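Local coordinates for protein Exo beta-1,2-glucooligosaccharide sophorohydrolase (non-reducing end) (Parabacteroides distasonis ATCC 8503, PDB 5Z06) that hydrolyses linear beta-1,2-glucan and beta-1,2-glucooligosaccharides of four or more units, releasing sophorose from the non-reducing end as an exo-acting glycoside hydrolase of family GH144, at residues A294-Y299 against R339-R344; Y298-A303 against V348-K353; G302-P305 against A310-N313. One frame throughout, in Å; residues are numbered along the deposited sequence.

Contact 1: A294-Y299 against R339-R344; sequences ANFRYY and RGFITR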
ATOM      1  N   ALA A 294      -1.676  -2.775  14.109  1.00 24.40           N
ATOM      2  CA  ALA A 294      -1.192  -3.355  12.868  1.00 24.62           C
ATOM      3  C   ALA A 294      -0.727  -2.274  11.880  1.00 24.22           C
ATOM      4  O   ALA A 294       0.279  -2.439  11.203  1.00 23.72           O
ATOM      5  CB  ALA A 294      -2.262  -4.213  12.237  1.00 24.56           C
ATOM      6  N   ASN A 295      -1.478  -1.186  11.800  1.00 24.29           N
ATOM      7  CA  ASN A 295      -1.120  -0.100  10.902  1.00 24.95           C
ATOM      8  C   ASN A 295       0.115   0.611  11.423  1.00 24.80           C
ATOM      9  O   ASN A 295       0.980   0.970  10.672  1.00 26.56           O
ATOM     10  CB  ASN A 295      -2.274   0.847  10.748  1.00 25.14           C
ATOM     11  CG  ASN A 295      -3.328   0.333   9.789  1.00 25.70           C
ATOM     12  OD1 ASN A 295      -3.176   0.447   8.595  1.00 27.03           O
ATOM     13  ND2 ASN A 295      -4.427  -0.179  10.321  1.00 25.06           N
ATOM     14  N   PHE A 296       0.201   0.793  12.732  1.00 26.43           N
ATOM     15  CA  PHE A 296       1.386   1.370  13.360  1.00 26.27           C
ATOM     16  C   PHE A 296       2.668   0.607  12.992  1.00 26.29           C
ATOM     17  O   PHE A 296       3.720   1.210  12.761  1.00 26.60           O
ATOM     18  CB  PHE A 296       1.164   1.401  14.870  1.00 26.82           C
ATOM     19  CG  PHE A 296       2.396   1.506  15.674  1.00 26.98           C
ATOM     20  CD1 PHE A 296       3.097   0.361  16.038  1.00 28.68           C
ATOM     21  CD2 PHE A 296       2.844   2.738  16.112  1.00 28.44           C
ATOM     22  CE1 PHE A 296       4.239   0.445  16.815  1.00 29.25           C
ATOM     23  CE2 PHE A 296       3.978   2.826  16.910  1.00 29.03           C
ATOM     24  CZ  PHE A 296       4.673   1.683  17.264  1.00 29.26           C
ATOM     25  N   ARG A 297       2.569  -0.719  12.903  1.00 25.79           N
ATOM     26  CA  ARG A 297       3.723  -1.548  12.581  1.00 25.15           C
ATOM     27  C   ARG A 297       4.436  -1.073  11.331  1.00 24.66           C
ATOM     28  O   ARG A 297       5.644  -1.107  11.258  1.00 24.10           O
ATOM     29  CB  ARG A 297       3.310  -2.989  12.368  1.00 25.43           C
ATOM     30  CG  ARG A 297       2.778  -3.719  13.579  1.00 25.98           C
ATOM     31  CD  ARG A 297       2.195  -5.045  13.121  1.00 27.04           C
ATOM     32  NE  ARG A 297       1.417  -5.657  14.184  1.00 27.15           N
ATOM     33  CZ  ARG A 297       0.526  -6.614  14.001  1.00 27.39           C
ATOM     34  NH1 ARG A 297       0.293  -7.123  12.789  1.00 28.53           N
ATOM     35  NH2 ARG A 297      -0.121  -7.086  15.045  1.00 29.00           N
ATOM     36  N   TYR A 298       3.665  -0.659  10.339  1.00 24.64           N
ATOM     37  CA  TYR A 298       4.222  -0.142   9.109  1.00 24.28           C
ATOM     38  C   TYR A 298       5.289   0.952   9.321  1.00 24.47           C
ATOM     39  O   TYR A 298       6.264   1.027   8.582  1.00 25.96           O
ATOM     40  CB  TYR A 298       3.077   0.394   8.245  1.00 24.21           C
ATOM     41  CG  TYR A 298       3.509   0.783   6.896  1.00 23.73           C
ATOM     42  CD1 TYR A 298       4.092   2.007   6.682  1.00 24.08           C
ATOM     43  CD2 TYR A 298       3.392  -0.093   5.832  1.00 25.88           C
ATOM     44  CE1 TYR A 298       4.524   2.383   5.436  1.00 24.96           C
ATOM     45  CE2 TYR A 298       3.810   0.270   4.555  1.00 25.68           C
ATOM     46  CZ  TYR A 298       4.387   1.514   4.374  1.00 24.37           C
ATOM     47  OH  TYR A 298       4.850   1.917   3.159  1.00 23.32           O
ATOM     48  N   TYR A 299       5.064   1.805  10.305  1.00 24.75           N
ATOM     49  CA  TYR A 299       5.875   2.992  10.564  1.00 26.12           C
ATOM     50  C   TYR A 299       6.871   2.731  11.672  1.00 26.87           C
ATOM     51  O   TYR A 299       7.808   3.496  11.849  1.00 23.69           O
ATOM     52  CB  TYR A 299       4.962   4.160  10.942  1.00 24.56           C
ATOM     53  CG  TYR A 299       3.958   4.342   9.876  1.00 25.11           C
ATOM     54  CD1 TYR A 299       4.254   5.075   8.748  1.00 24.82           C
ATOM     55  CD2 TYR A 299       2.722   3.700   9.947  1.00 25.45           C
ATOM     56  CE1 TYR A 299       3.339   5.200   7.715  1.00 25.37           C
ATOM     57  CE2 TYR A 299       1.814   3.800   8.924  1.00 24.48           C
ATOM     58  CZ  TYR A 299       2.121   4.535   7.811  1.00 24.57           C
ATOM     59  OH  TYR A 299       1.186   4.626   6.835  1.00 21.24           O
ATOM     60  N   ARG A 339      -0.997   4.627  23.156  1.00 31.47           N
ATOM     61  CA  ARG A 339      -1.663   3.321  23.278  1.00 31.36           C
ATOM     62  C   ARG A 339      -0.794   2.218  23.863  1.00 31.57           C
ATOM     63  O   ARG A 339      -1.255   1.075  23.961  1.00 33.92           O
ATOM     64  CB  ARG A 339      -2.122   2.857  21.905  1.00 31.34           C
ATOM     65  CG  ARG A 339      -3.244   3.667  21.339  1.00 31.97           C
ATOM     66  CD  ARG A 339      -4.568   3.213  21.910  1.00 30.63           C
ATOM     67  NE  ARG A 339      -5.489   4.321  21.974  1.00 30.55           N
ATOM     68  CZ  ARG A 339      -6.591   4.363  22.723  1.00 33.14           C
ATOM     69  NH1 ARG A 339      -6.934   3.336  23.483  1.00 34.45           N
ATOM     70  NH2 ARG A 339      -7.350   5.450  22.724  1.00 33.44           N
ATOM     71  N   GLY A 340       0.464   2.525  24.179  1.00 29.94           N
ATOM     72  CA  GLY A 340       1.375   1.572  24.789  1.00 28.78           C
ATOM     73  C   GLY A 340       1.840   0.459  23.870  1.00 26.83           C
ATOM     74  O   GLY A 340       2.232  -0.588  24.360  1.00 26.30           O
ATOM     75  N   PHE A 341       1.807   0.671  22.550  1.00 24.56           N
ATOM     76  CA  PHE A 341       2.405  -0.286  21.607  1.00 24.84           C
ATOM     77  C   PHE A 341       3.925  -0.260  21.706  1.00 24.86           C
ATOM     78  O   PHE A 341       4.597  -1.230  21.386  1.00 25.30           O
ATOM     79  CB  PHE A 341       2.030   0.014  20.145  1.00 25.49           C
ATOM     80  CG  PHE A 341       0.558   0.104  19.888  1.00 27.21           C
ATOM     81  CD1 PHE A 341      -0.365  -0.616  20.650  1.00 27.95           C
ATOM     82  CD2 PHE A 341       0.089   0.899  18.837  1.00 27.55           C
ATOM     83  CE1 PHE A 341      -1.722  -0.505  20.395  1.00 28.16           C
ATOM     84  CE2 PHE A 341      -1.257   1.009  18.587  1.00 26.44           C
ATOM     85  CZ  PHE A 341      -2.159   0.307  19.356  1.00 28.50           C
ATOM     86  N   ILE A 342       4.466   0.890  22.070  1.00 25.61           N
ATOM     87  CA  ILE A 342       5.889   1.031  22.347  1.00 27.24           C
ATOM     88  C   ILE A 342       5.988   1.932  23.541  1.00 26.10           C
ATOM     89  O   ILE A 342       5.010   2.579  23.908  1.00 27.28           O
ATOM     90  CB  ILE A 342       6.666   1.650  21.167  1.00 26.32           C
ATOM     91  CG1 ILE A 342       6.011   2.958  20.708  1.00 26.30           C
ATOM     92  CG2 ILE A 342       6.723   0.644  20.027  1.00 27.07           C
ATOM     93  CD1 ILE A 342       6.836   3.756  19.724  1.00 25.34           C
ATOM     94  N   THR A 343       7.171   1.983  24.130  1.00 25.57           N
ATOM     95  CA  THR A 343       7.410   2.901  25.217  1.00 26.33           C
ATOM     96  C   THR A 343       7.705   4.287  24.668  1.00 27.52           C
ATOM     97  O   THR A 343       8.092   4.442  23.507  1.00 28.81           O
ATOM     98  CB  THR A 343       8.583   2.473  26.077  1.00 25.93           C
ATOM     99  OG1 THR A 343       9.776   2.456  25.287  1.00 25.70           O
ATOM    100  CG2 THR A 343       8.319   1.106  26.712  1.00 27.03           C
ATOM    101  N   ARG A 344       7.501   5.284  25.517  1.00 28.25           N
ATOM    102  CA  ARG A 344       7.906   6.638  25.222  1.00 31.10           C
ATOM    103  C   ARG A 344       9.395   6.713  24.881  1.00 31.41           C
ATOM    104  O   ARG A 344       9.777   7.346  23.896  1.00 33.91           O
ATOM    105  CB  ARG A 344       7.583   7.557  26.398  1.00 30.91           C
ATOM    106  CG  ARG A 344       7.620   9.019  26.013  1.00 31.64           C
ATOM    107  CD  ARG A 344       7.554   9.907  27.235  1.00 31.38           C
ATOM    108  NE  ARG A 344       7.546  11.316  26.861  1.00 32.63           N
ATOM    109  CZ  ARG A 344       6.498  12.019  26.438  1.00 31.51           C
ATOM    110  NH1 ARG A 344       5.281  11.472  26.307  1.00 31.94           N
ATOM    111  NH2 ARG A 344       6.663  13.311  26.165  1.00 31.11           N
TER

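Contact 2: Y298-A303 against V348-K353; sequences YYWEGA and VQRFLK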
ATOM      1  N   TYR A 298       3.665  -0.659  10.339  1.00 24.64           N
ATOM      2  CA  TYR A 298       4.222  -0.142   9.109  1.00 24.28           C
ATOM      3  C   TYR A 298       5.289   0.952   9.321  1.00 24.47           C
ATOM      4  O   TYR A 298       6.264   1.027   8.582  1.00 25.96           O
ATOM      5  CB  TYR A 298       3.077   0.394   8.245  1.00 24.21           C
ATOM      6  CG  TYR A 298       3.509   0.783   6.896  1.00 23.73           C
ATOM      7  CD1 TYR A 298       4.092   2.007   6.682  1.00 24.08           C
ATOM      8  CD2 TYR A 298       3.392  -0.093   5.832  1.00 25.88           C
ATOM      9  CE1 TYR A 298       4.524   2.383   5.436  1.00 24.96           C
ATOM     10  CE2 TYR A 298       3.810   0.270   4.555  1.00 25.68           C
ATOM     11  CZ  TYR A 298       4.387   1.514   4.374  1.00 24.37           C
ATOM     12  OH  TYR A 298       4.850   1.917   3.159  1.00 23.32           O
ATOM     13  N   TYR A 299       5.064   1.805  10.305  1.00 24.75           N
ATOM     14  CA  TYR A 299       5.875   2.992  10.564  1.00 26.12           C
ATOM     15  C   TYR A 299       6.871   2.731  11.672  1.00 26.87           C
ATOM     16  O   TYR A 299       7.808   3.496  11.849  1.00 23.69           O
ATOM     17  CB  TYR A 299       4.962   4.160  10.942  1.00 24.56           C
ATOM     18  CG  TYR A 299       3.958   4.342   9.876  1.00 25.11           C
ATOM     19  CD1 TYR A 299       4.254   5.075   8.748  1.00 24.82           C
ATOM     20  CD2 TYR A 299       2.722   3.700   9.947  1.00 25.45           C
ATOM     21  CE1 TYR A 299       3.339   5.200   7.715  1.00 25.37           C
ATOM     22  CE2 TYR A 299       1.814   3.800   8.924  1.00 24.48           C
ATOM     23  CZ  TYR A 299       2.121   4.535   7.811  1.00 24.57           C
ATOM     24  OH  TYR A 299       1.186   4.626   6.835  1.00 21.24           O
ATOM     25  N   TRP A 300       6.642   1.663  12.438  1.00 27.84           N
ATOM     26  CA  TRP A 300       7.560   1.280  13.473  1.00 27.36           C
ATOM     27  C   TRP A 300       8.580   0.264  12.944  1.00 27.45           C
ATOM     28  O   TRP A 300       9.618   0.664  12.439  1.00 28.12           O
ATOM     29  CB  TRP A 300       6.793   0.797  14.696  1.00 27.16           C
ATOM     30  CG  TRP A 300       7.716   0.664  15.845  1.00 26.56           C
ATOM     31  CD1 TRP A 300       8.089  -0.476  16.471  1.00 26.88           C
ATOM     32  CD2 TRP A 300       8.416   1.731  16.478  1.00 25.58           C
ATOM     33  NE1 TRP A 300       8.963  -0.188  17.487  1.00 27.40           N
ATOM     34  CE2 TRP A 300       9.197   1.164  17.499  1.00 26.73           C
ATOM     35  CE3 TRP A 300       8.448   3.122  16.289  1.00 25.01           C
ATOM     36  CZ2 TRP A 300      10.010   1.936  18.331  1.00 25.08           C
ATOM     37  CZ3 TRP A 300       9.243   3.886  17.112  1.00 25.86           C
ATOM     38  CH2 TRP A 300      10.012   3.289  18.129  1.00 26.70           C
ATOM     39  N   GLU A 301       8.307  -1.030  13.038  1.00 26.58           N
ATOM     40  CA  GLU A 301       9.224  -2.027  12.526  1.00 27.02           C
ATOM     41  C   GLU A 301       9.373  -1.949  11.013  1.00 27.45           C
ATOM     42  O   GLU A 301      10.403  -2.336  10.461  1.00 26.56           O
ATOM     43  CB  GLU A 301       8.748  -3.416  12.938  1.00 29.09           C
ATOM     44  CG  GLU A 301       7.496  -3.871  12.226  1.00 29.98           C
ATOM     45  CD  GLU A 301       6.911  -5.111  12.834  1.00 30.10           C
ATOM     46  OE1 GLU A 301       6.324  -5.028  13.926  1.00 26.40           O
ATOM     47  OE2 GLU A 301       7.012  -6.160  12.167  1.00 32.16           O
ATOM     48  N   GLY A 302       8.335  -1.464  10.339  1.00 26.52           N
ATOM     49  CA  GLY A 302       8.394  -1.284   8.911  1.00 27.75           C
ATOM     50  C   GLY A 302       9.124  -0.052   8.427  1.00 27.93           C
ATOM     51  O   GLY A 302       9.255   0.147   7.205  1.00 29.23           O
ATOM     52  N   ALA A 303       9.574   0.809   9.333  1.00 26.81           N
ATOM     53  CA  ALA A 303      10.245   2.029   8.907  1.00 27.48           C
ATOM     54  C   ALA A 303      11.535   1.700   8.179  1.00 28.60           C
ATOM     55  O   ALA A 303      12.185   0.689   8.457  1.00 28.58           O
ATOM     56  CB  ALA A 303      10.553   2.929  10.085  1.00 27.95           C
ATOM     57  N   VAL A 348      10.978   8.252  21.720  1.00 30.58           N
ATOM     58  CA  VAL A 348      11.971   9.300  21.805  1.00 30.35           C
ATOM     59  C   VAL A 348      13.198   8.947  20.976  1.00 29.45           C
ATOM     60  O   VAL A 348      13.688   9.788  20.213  1.00 27.13           O
ATOM     61  CB  VAL A 348      12.325   9.618  23.290  1.00 31.62           C
ATOM     62  CG1 VAL A 348      13.563  10.506  23.396  1.00 31.91           C
ATOM     63  CG2 VAL A 348      11.151  10.316  23.970  1.00 31.98           C
ATOM     64  N   GLN A 349      13.673   7.709  21.085  1.00 31.10           N
ATOM     65  CA  GLN A 349      14.842   7.274  20.296  1.00 32.88           C
ATOM     66  C   GLN A 349      14.557   7.351  18.811  1.00 30.81           C
ATOM     67  O   GLN A 349      15.370   7.861  18.045  1.00 26.37           O
ATOM     68  CB  GLN A 349      15.300   5.852  20.663  1.00 37.44           C
ATOM     69  CG  GLN A 349      16.091   5.767  21.961  1.00 43.53           C
ATOM     70  CD  GLN A 349      17.123   6.891  22.066  1.00 52.77           C
ATOM     71  OE1 GLN A 349      17.084   7.668  23.010  1.00 58.78           O
ATOM     72  NE2 GLN A 349      18.015   7.013  21.065  1.00 54.88           N
ATOM     73  N   ARG A 350      13.386   6.859  18.416  1.00 29.01           N
ATOM     74  CA  ARG A 350      12.961   6.980  17.033  1.00 27.82           C
ATOM     75  C   ARG A 350      12.966   8.451  16.567  1.00 27.01           C
ATOM     76  O   ARG A 350      13.445   8.756  15.496  1.00 26.24           O
ATOM     77  CB  ARG A 350      11.582   6.371  16.823  1.00 27.12           C
ATOM     78  CG  ARG A 350      10.979   6.674  15.452  1.00 26.35           C
ATOM     79  CD  ARG A 350      11.834   6.152  14.315  1.00 26.07           C
ATOM     80  NE  ARG A 350      11.865   4.707  14.362  1.00 27.45           N
ATOM     81  CZ  ARG A 350      11.016   3.893  13.738  1.00 27.58           C
ATOM     82  NH1 ARG A 350      10.054   4.361  12.954  1.00 26.67           N
ATOM     83  NH2 ARG A 350      11.121   2.577  13.920  1.00 27.44           N
ATOM     84  N   PHE A 351      12.408   9.339  17.381  1.00 28.47           N
ATOM     85  CA  PHE A 351      12.278  10.744  16.988  1.00 27.59           C
ATOM     86  C   PHE A 351      13.601  11.496  16.930  1.00 27.27           C
ATOM     87  O   PHE A 351      13.756  12.423  16.128  1.00 27.95           O
ATOM     88  CB  PHE A 351      11.214  11.443  17.818  1.00 27.96           C
ATOM     89  CG  PHE A 351       9.830  11.256  17.251  1.00 29.63           C
ATOM     90  CD1 PHE A 351       9.051  10.158  17.599  1.00 31.12           C
ATOM     91  CD2 PHE A 351       9.332  12.150  16.315  1.00 28.23           C
ATOM     92  CE1 PHE A 351       7.786   9.972  17.057  1.00 29.52           C
ATOM     93  CE2 PHE A 351       8.079  11.974  15.777  1.00 29.58           C
ATOM     94  CZ  PHE A 351       7.303  10.883  16.148  1.00 29.60           C
ATOM     95  N   LEU A 352      14.559  11.078  17.745  1.00 27.77           N
ATOM     96  CA  LEU A 352      15.925  11.574  17.620  1.00 28.94           C
ATOM     97  C   LEU A 352      16.531  11.185  16.273  1.00 28.50           C
ATOM     98  O   LEU A 352      17.133  12.014  15.593  1.00 28.97           O
ATOM     99  CB  LEU A 352      16.797  11.082  18.780  1.00 29.16           C
ATOM    100  CG  LEU A 352      16.452  11.726  20.110  1.00 29.75           C
ATOM    101  CD1 LEU A 352      17.075  10.911  21.230  1.00 31.56           C
ATOM    102  CD2 LEU A 352      16.897  13.188  20.200  1.00 30.44           C
ATOM    103  N   LYS A 353      16.347   9.930  15.885  1.00 28.02           N
ATOM    104  CA  LYS A 353      16.752   9.492  14.564  1.00 29.09           C
ATOM    105  C   LYS A 353      15.993  10.259  13.462  1.00 28.84           C
ATOM    106  O   LYS A 353      16.615  10.790  12.536  1.00 26.78           O
ATOM    107  CB  LYS A 353      16.582   7.983  14.420  1.00 30.25           C
ATOM    108  CG  LYS A 353      16.565   7.487  12.991  1.00 31.94           C
ATOM    109  CD  LYS A 353      16.262   6.007  12.928  1.00 34.98           C
ATOM    110  CE  LYS A 353      17.444   5.170  13.394  1.00 36.54           C
ATOM    111  NZ  LYS A 353      16.918   3.797  13.583  1.00 40.43           N
TER

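Contact 3: G302-P305 against A310-N313; sequences GAEP and AREN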
ATOM      1  N   GLY A 302       8.335  -1.464  10.339  1.00 26.52           N
ATOM      2  CA  GLY A 302       8.394  -1.284   8.911  1.00 27.75           C
ATOM      3  C   GLY A 302       9.124  -0.052   8.427  1.00 27.93           C
ATOM      4  O   GLY A 302       9.255   0.147   7.205  1.00 29.23           O
ATOM      5  N   ALA A 303       9.574   0.809   9.333  1.00 26.81           N
ATOM      6  CA  ALA A 303      10.245   2.029   8.907  1.00 27.48           C
ATOM      7  C   ALA A 303      11.535   1.700   8.179  1.00 28.60           C
ATOM      8  O   ALA A 303      12.185   0.689   8.457  1.00 28.58           O
ATOM      9  CB  ALA A 303      10.553   2.929  10.085  1.00 27.95           C
ATOM     10  N   GLU A 304      11.876   2.548   7.214  1.00 27.13           N
ATOM     11  CA  GLU A 304      13.216   2.567   6.659  1.00 26.95           C
ATOM     12  C   GLU A 304      14.114   2.792   7.877  1.00 26.15           C
ATOM     13  O   GLU A 304      13.930   3.787   8.568  1.00 25.41           O
ATOM     14  CB  GLU A 304      13.322   3.691   5.610  1.00 27.23           C
ATOM     15  CG  GLU A 304      14.598   3.748   4.809  1.00 27.63           C
ATOM     16  CD  GLU A 304      15.796   4.045   5.654  1.00 26.31           C
ATOM     17  OE1 GLU A 304      15.799   5.118   6.316  1.00 27.15           O
ATOM     18  OE2 GLU A 304      16.721   3.198   5.682  1.00 27.00           O
ATOM     19  N   PRO A 305      15.038   1.839   8.178  1.00 28.92           N
ATOM     20  CA  PRO A 305      15.767   1.854   9.471  1.00 30.60           C
ATOM     21  C   PRO A 305      16.732   3.016   9.685  1.00 30.25           C
ATOM     22  O   PRO A 305      16.969   3.388  10.815  1.00 31.34           O
ATOM     23  CB  PRO A 305      16.523   0.513   9.488  1.00 29.47           C
ATOM     24  CG  PRO A 305      16.589   0.088   8.063  1.00 30.42           C
ATOM     25  CD  PRO A 305      15.360   0.632   7.394  1.00 29.68           C
ATOM     26  N   ALA A 310       8.783   6.641   6.924  1.00 26.42           N
ATOM     27  CA  ALA A 310       7.845   5.758   6.282  1.00 26.60           C
ATOM     28  C   ALA A 310       8.228   5.493   4.862  1.00 26.73           C
ATOM     29  O   ALA A 310       8.418   6.410   4.084  1.00 25.99           O
ATOM     30  CB  ALA A 310       6.442   6.333   6.326  1.00 25.66           C
ATOM     31  N   ARG A 311       8.288   4.219   4.522  1.00 26.23           N
ATOM     32  CA  ARG A 311       8.453   3.846   3.166  1.00 27.16           C
ATOM     33  C   ARG A 311       7.218   4.207   2.356  1.00 26.28           C
ATOM     34  O   ARG A 311       6.111   4.241   2.872  1.00 27.42           O
ATOM     35  CB  ARG A 311       8.805   2.359   3.085  1.00 29.35           C
ATOM     36  CG  ARG A 311      10.229   2.173   3.550  1.00 31.48           C
ATOM     37  CD  ARG A 311      10.824   0.856   3.184  1.00 33.83           C
ATOM     38  NE  ARG A 311      10.765  -0.013   4.326  1.00 35.73           N
ATOM     39  CZ  ARG A 311      11.787  -0.585   4.963  1.00 31.75           C
ATOM     40  NH1 ARG A 311      13.052  -0.470   4.580  1.00 31.88           N
ATOM     41  NH2 ARG A 311      11.495  -1.338   6.001  1.00 29.87           N
ATOM     42  N   GLU A 312       7.427   4.518   1.093  1.00 24.61           N
ATOM     43  CA  GLU A 312       6.321   4.773   0.202  1.00 25.98           C
ATOM     44  C   GLU A 312       5.342   3.614   0.236  1.00 26.28           C
ATOM     45  O   GLU A 312       4.139   3.814   0.316  1.00 27.96           O
ATOM     46  CB  GLU A 312       6.817   4.974  -1.218  1.00 25.47           C
ATOM     47  CG  GLU A 312       5.734   5.027  -2.293  1.00 26.45           C
ATOM     48  CD  GLU A 312       4.822   6.231  -2.251  1.00 26.90           C
ATOM     49  OE1 GLU A 312       4.741   6.942  -1.215  1.00 27.76           O
ATOM     50  OE2 GLU A 312       4.171   6.477  -3.301  1.00 27.16           O
ATOM     51  N   ASN A 313       5.873   2.408   0.141  1.00 25.61           N
ATOM     52  CA  ASN A 313       5.045   1.212   0.179  1.00 26.42           C
ATOM     53  C   ASN A 313       5.918   0.008   0.458  1.00 25.32           C
ATOM     54  O   ASN A 313       7.123   0.048   0.220  1.00 26.04           O
ATOM     55  CB  ASN A 313       4.263   1.003  -1.141  1.00 26.29           C
ATOM     56  CG  ASN A 313       5.167   0.812  -2.326  1.00 25.83           C
ATOM     57  OD1 ASN A 313       5.769   1.773  -2.811  1.00 25.07           O
ATOM     58  ND2 ASN A 313       5.302  -0.433  -2.778  1.00 27.36           N
TER
HETATM   59  O   HOH W   1       7.472   2.194   6.416  1.00 24.42           O

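Contact 1: A294-Y299 against R339-R344
The ring of F341 turns its edge toward the face of F296, an edge-to-face (T-shaped) pair with centroids 5.5 Å apart and planes at 61°. The approach is off-centre: CD2 of F341 sits 4.0 Å from CG of F296, toward the rim of that ring and close to CB of F296. CB of F341 also lies over the F296 face, 4.3 Å from the ring centroid and 20° off the normal, which fits a CH-pi contact. F296 reaches the loop because its CG is anti to the backbone N (chi1 160°), carrying the ring out from the end of helix 284-297. The partner segment is the short connection between helices 323-338 and 344-360, within the helical domain, probably an (alpha/alpha)6 barrel as in the six-hairpin glycosidase clan. G340 leaves the first of these helices in a Schellman motif, and T343 is the N-cap of the second; the two residues between, F341 and I342, make the contact. I342 approaches F296 at the ring edge: its CG2 is 3.6 Å from CZ of F296, and its CD1 lies in the ring plane, 4.1 Å from CE2 of F296. The I342 side chain also packs on I333 and I337 of helix 323-338.

Contact 2: Y298-A303 against V348-K353
R350 lays its guanidinium flat on the indole of W300, with planes only 12° apart and centres 4.2 Å apart. The overlap is off-centre: the line from R350 CZ to the centroid of the six-membered ring leans 34° off the ring normal, so the cation-pi contact lies toward the rim. Packing is also close nearer the helix, where CB of R350 comes within 3.4 Å of CZ3 of W300. Bends at chi2 and chi3 fold the arginine back along the indole and turn its two terminal nitrogens to the backbone. NH1 of R350 donates to Y299 O at 2.6 Å, in the carbonyl plane. NH2 of R350 gives a straighter bond to W300 O at 2.8 Å, arriving from above that carbonyl's plane. A303 N reaches the same oxygen from the opposite face, closing the type I beta turn W300-A303, and CB of A303 presses to 3.2 Å from R350 NH1. An arginine of helix 344-360 thus clasps the consecutive carbonyls of Y299 and W300, just before and at the start of the turn that follows helix 284-297. Y299 contributes mainly its carbonyl, its hydroxyl being bonded to A669 N. The solvent side is looser: W300 and R350 are partly exposed there, and the end of the side chain of Q349, an exposed residue of the same helix, leads off from the turn.

Contact 3: G302-P305 against A310-N313
R311 bends its side chain over the backbone of G302-P305, and G302 O is the polar atom of that segment nearest to its guanidinium. NH2 of R311 lies 2.9 Å from G302 O. NE of R311 lies 3.3 Å from G302 O, and poor N-H angles, 125° for the NH2 bond, make both hydrogen bonds weak. Sharing one acceptor between two N-H groups bends both bonds. A303 O is 3.3 Å from R311 NH2 over one face of the guanidinium, at an angle too poor for a bond. Over that face the peptide linking A303 to E304 is layered, with E304 N above the centre of the group. At the far end, NH1 of R311 comes 3.7 Å from CA of E304 and 3.8 Å from CD of P305. The aliphatic part of the arginine contributes CG, which packs against CB of E304 at 4.0 Å. The bend at chi3 (-100°) brings the flat group round above the peptide.

One step out, a water bridges the backbones: it donates to G302 O at 2.8 Å and accepts from R311 N, so G302 O meets both ends of the arginine residue. NH1 has its own partner in N318 O. The carboxylate of E304 bonds to S307 OG and N306 ND2, tying it to the residues that link the segments.

Around this compact loop between helix 284-297 and strand 313-314, A310 makes backbone hydrogen bonds with A322 of strand 320-322, E304 packs on I321 of that strand, and E312 and N313 pack on M664 of strand 663-664.

In the fold
Following the chain from the N terminus, all three contacts start in the run from the end of helix 284-297 into the loop after it. Contact 3 closes the smallest loop, pairing 302-305 with 310-313 across four residues and ending at the start of strand 313-314. Contact 1 spans 39 residues, so contact 3 falls entirely within its loop; it joins helix 284-297 to the connection between helices 323-338 and 344-360. Contact 2 starts slightly later and ends further on, in helix 344-360, so its loop overlaps that of contact 1; contact 3 shares G302 and A303 with it. The contacts also touch one another: I342 CG2 packs on W300 NE1, Y298 OH meets R311 O, and K353 NZ reaches P305 O.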